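Local coordinates for protein peptidoglycan glycosyltransferase (Eggerthella lenta, PDB 4MNR) that belongs to the penicillin-binding proteins, carrying a transpeptidase domain of the beta-lactamase-like fold joined to a dimerisation-type domain, at residues A[134-146]-A[329-342]. Numbering follows the deposited sequence. Where two conformers were deposited one is given.
Sequences VMDPDTGAILAMA and TAIANDGVIMQPYL
Pro137 presses its compact ring into the end of the helix 321-332, where Ala332 and Thr329 leave a shallow hollow: CB of Pro137 lies 3.7 Å from Ala332 CB, and the smallness of alanine gives the ring its room. With OG1 of Thr329 held between backbone N and carbonyl carbon (chi1 66°), the hydroxyl bonds back to Met326 O and leaves CG2 to fill the groove between Pro137 CA and Met135 CB. Beyond it, in the conformer given, the selenomethionine chain of Met135 turns about the CG-SE bond and lays CE against Pro340 CB. Pro137 to Ala141 lie in the turn linking strands 130-135 and 142-148, neighbours in the five-stranded antiparallel sheet of the transpeptidase domain, and the chain after strand 336-338 runs alongside 140-142. Gly140 suits its positive phi (88°), and its bare CA leaves space for Gln339 O and Met338 CB. Tyr341 N donates to Gly140 O (3.0 Å) and Ile142 N to Tyr341 O (3.0 Å), completing a single bridge. The Tyr341 ring lies over Ala141, whose CA sits 4.0 Å from the ring centroid in a CH-pi contact, while Thr139 O meets the ring edge in plane. One water joins the segments, donating to Pro137 O and Val336 O and accepting from Met338 N.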
# COMPACT_ATOMS: atom_id res chain seq x y z
N VAL A 134 1.79 -2.70 6.44
CA VAL A 134 0.96 -3.63 7.18
C VAL A 134 0.06 -2.78 8.05
O VAL A 134 0.53 -1.87 8.73
CB VAL A 134 1.80 -4.54 8.10
CG1 VAL A 134 0.91 -5.49 8.86
CG2 VAL A 134 2.83 -5.34 7.29
N MSE A 135 -1.23 -3.08 8.02
CA MSE A 135 -2.22 -2.29 8.74
C MSE A 135 -3.12 -3.17 9.58
O MSE A 135 -3.31 -4.36 9.29
CB MSE A 135 -3.10 -1.52 7.75
CG MSE A 135 -2.34 -0.63 6.80
SE MSE A 135 -3.49 0.65 5.88
CE MSE A 135 -3.66 1.88 7.36
N ASP A 136 -3.69 -2.58 10.63
CA ASP A 136 -4.80 -3.20 11.35
C ASP A 136 -6.07 -2.68 10.71
O ASP A 136 -6.37 -1.50 10.80
CB ASP A 136 -4.77 -2.81 12.83
CG ASP A 136 -5.92 -3.43 13.63
OD1 ASP A 136 -6.90 -3.95 13.02
OD2 ASP A 136 -5.87 -3.40 14.88
N PRO A 137 -6.84 -3.56 10.06
CA PRO A 137 -8.00 -3.07 9.30
C PRO A 137 -9.11 -2.53 10.19
O PRO A 137 -9.98 -1.81 9.72
CB PRO A 137 -8.48 -4.32 8.54
CG PRO A 137 -7.98 -5.47 9.35
CD PRO A 137 -6.68 -5.03 9.97
N ASP A 138 -9.08 -2.87 11.47
CA ASP A 138 -10.16 -2.45 12.36
C ASP A 138 -9.96 -1.03 12.90
O ASP A 138 -10.92 -0.40 13.35
CB ASP A 138 -10.32 -3.46 13.51
CG ASP A 138 -10.89 -4.80 13.04
OD1 ASP A 138 -11.87 -4.80 12.26
OD2 ASP A 138 -10.34 -5.85 13.44
N THR A 139 -8.73 -0.53 12.84
CA THR A 139 -8.43 0.79 13.39
C THR A 139 -7.80 1.76 12.41
O THR A 139 -7.91 2.97 12.61
CB THR A 139 -7.43 0.73 14.55
OG1 THR A 139 -6.20 0.16 14.08
CG2 THR A 139 -7.97 -0.09 15.72
N GLY A 140 -7.14 1.24 11.38
CA GLY A 140 -6.33 2.05 10.49
C GLY A 140 -4.89 2.21 10.98
O GLY A 140 -4.09 2.92 10.36
N ALA A 141 -4.55 1.60 12.11
CA ALA A 141 -3.19 1.72 12.63
C ALA A 141 -2.18 1.05 11.70
O ALA A 141 -2.40 -0.06 11.23
CB ALA A 141 -3.07 1.13 14.03
N ILE A 142 -1.07 1.74 11.47
CA ILE A 142 0.01 1.20 10.65
C ILE A 142 1.00 0.42 11.51
O ILE A 142 1.70 0.99 12.36
CB ILE A 142 0.70 2.31 9.86
CG1 ILE A 142 -0.31 2.90 8.86
CG2 ILE A 142 1.90 1.77 9.12
CD1 ILE A 142 0.19 4.04 8.16
N LEU A 143 1.05 -0.89 11.30
CA LEU A 143 1.90 -1.77 12.10
C LEU A 143 3.31 -1.90 11.54
O LEU A 143 4.24 -2.22 12.27
CB LEU A 143 1.26 -3.17 12.22
CG LEU A 143 -0.21 -3.21 12.68
CD1 LEU A 143 -0.72 -4.64 12.76
CD2 LEU A 143 -0.41 -2.53 14.04
N ALA A 144 3.45 -1.70 10.22
CA ALA A 144 4.76 -1.66 9.56
C ALA A 144 4.67 -0.80 8.30
O ALA A 144 3.65 -0.78 7.63
CB ALA A 144 5.25 -3.09 9.19
N MSE A 145 5.74 -0.09 8.00
CA MSE A 145 5.81 0.73 6.81
C MSE A 145 7.27 0.77 6.42
O MSE A 145 8.08 1.39 7.11
CB MSE A 145 5.23 2.13 7.06
CG MSE A 145 5.29 3.04 5.87
SE MSE A 145 4.24 4.67 6.17
CE MSE A 145 2.59 4.06 5.37
N ALA A 146 7.62 0.06 5.34
CA ALA A 146 9.02 -0.11 4.91
C ALA A 146 9.24 0.24 3.45
O ALA A 146 8.40 -0.05 2.60
CB ALA A 146 9.50 -1.53 5.15
N THR A 329 -7.91 -3.06 3.39
CA THR A 329 -8.64 -2.89 4.65
C THR A 329 -10.14 -2.75 4.42
O THR A 329 -10.92 -3.18 5.26
CB THR A 329 -8.12 -1.74 5.55
OG1 THR A 329 -8.34 -0.47 4.92
CG2 THR A 329 -6.63 -1.93 5.86
N ALA A 330 -10.55 -2.20 3.27
CA ALA A 330 -11.97 -2.09 2.96
C ALA A 330 -12.60 -3.47 2.89
O ALA A 330 -13.67 -3.71 3.42
CB ALA A 330 -12.18 -1.36 1.64
N ILE A 331 -11.91 -4.38 2.22
CA ILE A 331 -12.43 -5.74 2.08
C ILE A 331 -12.41 -6.48 3.42
O ILE A 331 -13.36 -7.21 3.75
CB ILE A 331 -11.67 -6.50 0.98
CG1 ILE A 331 -11.79 -5.75 -0.36
CG2 ILE A 331 -12.19 -7.93 0.85
CD1 ILE A 331 -13.23 -5.43 -0.76
N ALA A 332 -11.37 -6.25 4.21
CA ALA A 332 -11.22 -6.87 5.51
C ALA A 332 -12.23 -6.36 6.56
O ALA A 332 -12.69 -7.13 7.41
CB ALA A 332 -9.79 -6.67 6.01
N ASN A 333 -12.58 -5.08 6.49
CA ASN A 333 -13.33 -4.41 7.55
C ASN A 333 -14.76 -4.08 7.13
O ASN A 333 -15.22 -2.97 7.37
CB ASN A 333 -12.59 -3.13 7.95
CG ASN A 333 -13.08 -2.52 9.25
OD1 ASN A 333 -13.36 -3.22 10.23
ND2 ASN A 333 -13.15 -1.20 9.28
N ASP A 334 -15.44 -5.04 6.51
CA ASP A 334 -16.86 -4.89 6.21
C ASP A 334 -17.16 -3.67 5.32
O ASP A 334 -18.23 -3.06 5.42
CB ASP A 334 -17.69 -4.81 7.51
CG ASP A 334 -17.57 -6.07 8.35
OD1 ASP A 334 -17.37 -7.17 7.78
OD2 ASP A 334 -17.67 -5.97 9.60
N GLY A 335 -16.20 -3.33 4.46
CA GLY A 335 -16.40 -2.29 3.46
C GLY A 335 -15.91 -0.92 3.88
O GLY A 335 -15.89 0.01 3.08
N VAL A 336 -15.49 -0.79 5.14
CA VAL A 336 -15.14 0.52 5.69
C VAL A 336 -13.64 0.70 5.71
O VAL A 336 -12.91 -0.15 6.21
CB VAL A 336 -15.64 0.66 7.14
CG1 VAL A 336 -15.24 2.01 7.71
CG2 VAL A 336 -17.14 0.49 7.19
N ILE A 337 -13.18 1.81 5.14
CA ILE A 337 -11.78 2.17 5.25
C ILE A 337 -11.59 3.11 6.44
O ILE A 337 -12.16 4.20 6.46
CB ILE A 337 -11.31 2.89 3.97
CG1 ILE A 337 -11.46 1.94 2.77
CG2 ILE A 337 -9.87 3.37 4.13
CD1 ILE A 337 -11.06 2.58 1.42
N MSE A 338 -10.82 2.67 7.43
CA MSE A 338 -10.45 3.54 8.55
C MSE A 338 -9.32 4.48 8.12
O MSE A 338 -8.50 4.13 7.27
CB MSE A 338 -9.99 2.70 9.74
CG MSE A 338 -11.03 1.70 10.25
SE MSE A 338 -12.68 2.53 10.88
CE MSE A 338 -11.98 3.23 12.56
N GLN A 339 -9.29 5.68 8.70
CA GLN A 339 -8.22 6.64 8.42
C GLN A 339 -6.87 6.04 8.84
O GLN A 339 -6.69 5.68 10.00
CB GLN A 339 -8.49 7.94 9.18
CG GLN A 339 -7.33 8.88 9.23
CD GLN A 339 -6.99 9.44 7.86
OE1 GLN A 339 -7.88 9.85 7.11
NE2 GLN A 339 -5.71 9.45 7.52
N PRO A 340 -5.91 5.93 7.90
CA PRO A 340 -4.60 5.39 8.30
C PRO A 340 -3.91 6.33 9.28
O PRO A 340 -3.98 7.55 9.10
CB PRO A 340 -3.82 5.35 6.99
CG PRO A 340 -4.56 6.28 6.06
CD PRO A 340 -5.99 6.17 6.45
N TYR A 341 -3.28 5.79 10.31
CA TYR A 341 -2.51 6.64 11.22
C TYR A 341 -1.25 5.96 11.73
O TYR A 341 -1.17 4.73 11.78
CB TYR A 341 -3.36 7.15 12.38
CG TYR A 341 -3.79 6.13 13.41
CD1 TYR A 341 -4.86 5.28 13.16
CD2 TYR A 341 -3.15 6.04 14.64
CE1 TYR A 341 -5.28 4.36 14.09
CE2 TYR A 341 -3.57 5.13 15.59
CZ TYR A 341 -4.63 4.29 15.30
OH TYR A 341 -5.06 3.38 16.24
N LEU A 342 -0.29 6.79 12.12
CA LEU A 342 1.06 6.35 12.44
C LEU A 342 1.45 6.73 13.87
O LEU A 342 2.37 6.15 14.44
CB LEU A 342 2.01 7.01 11.45
CG LEU A 342 3.37 6.44 11.09
CD1 LEU A 342 3.33 4.93 10.99
CD2 LEU A 342 3.81 7.07 9.76
O HOH W 1 -10.39 -0.15 7.55
O HOH W 2 -13.74 -0.88 12.49
O HOH W 3 -8.20 5.71 12.15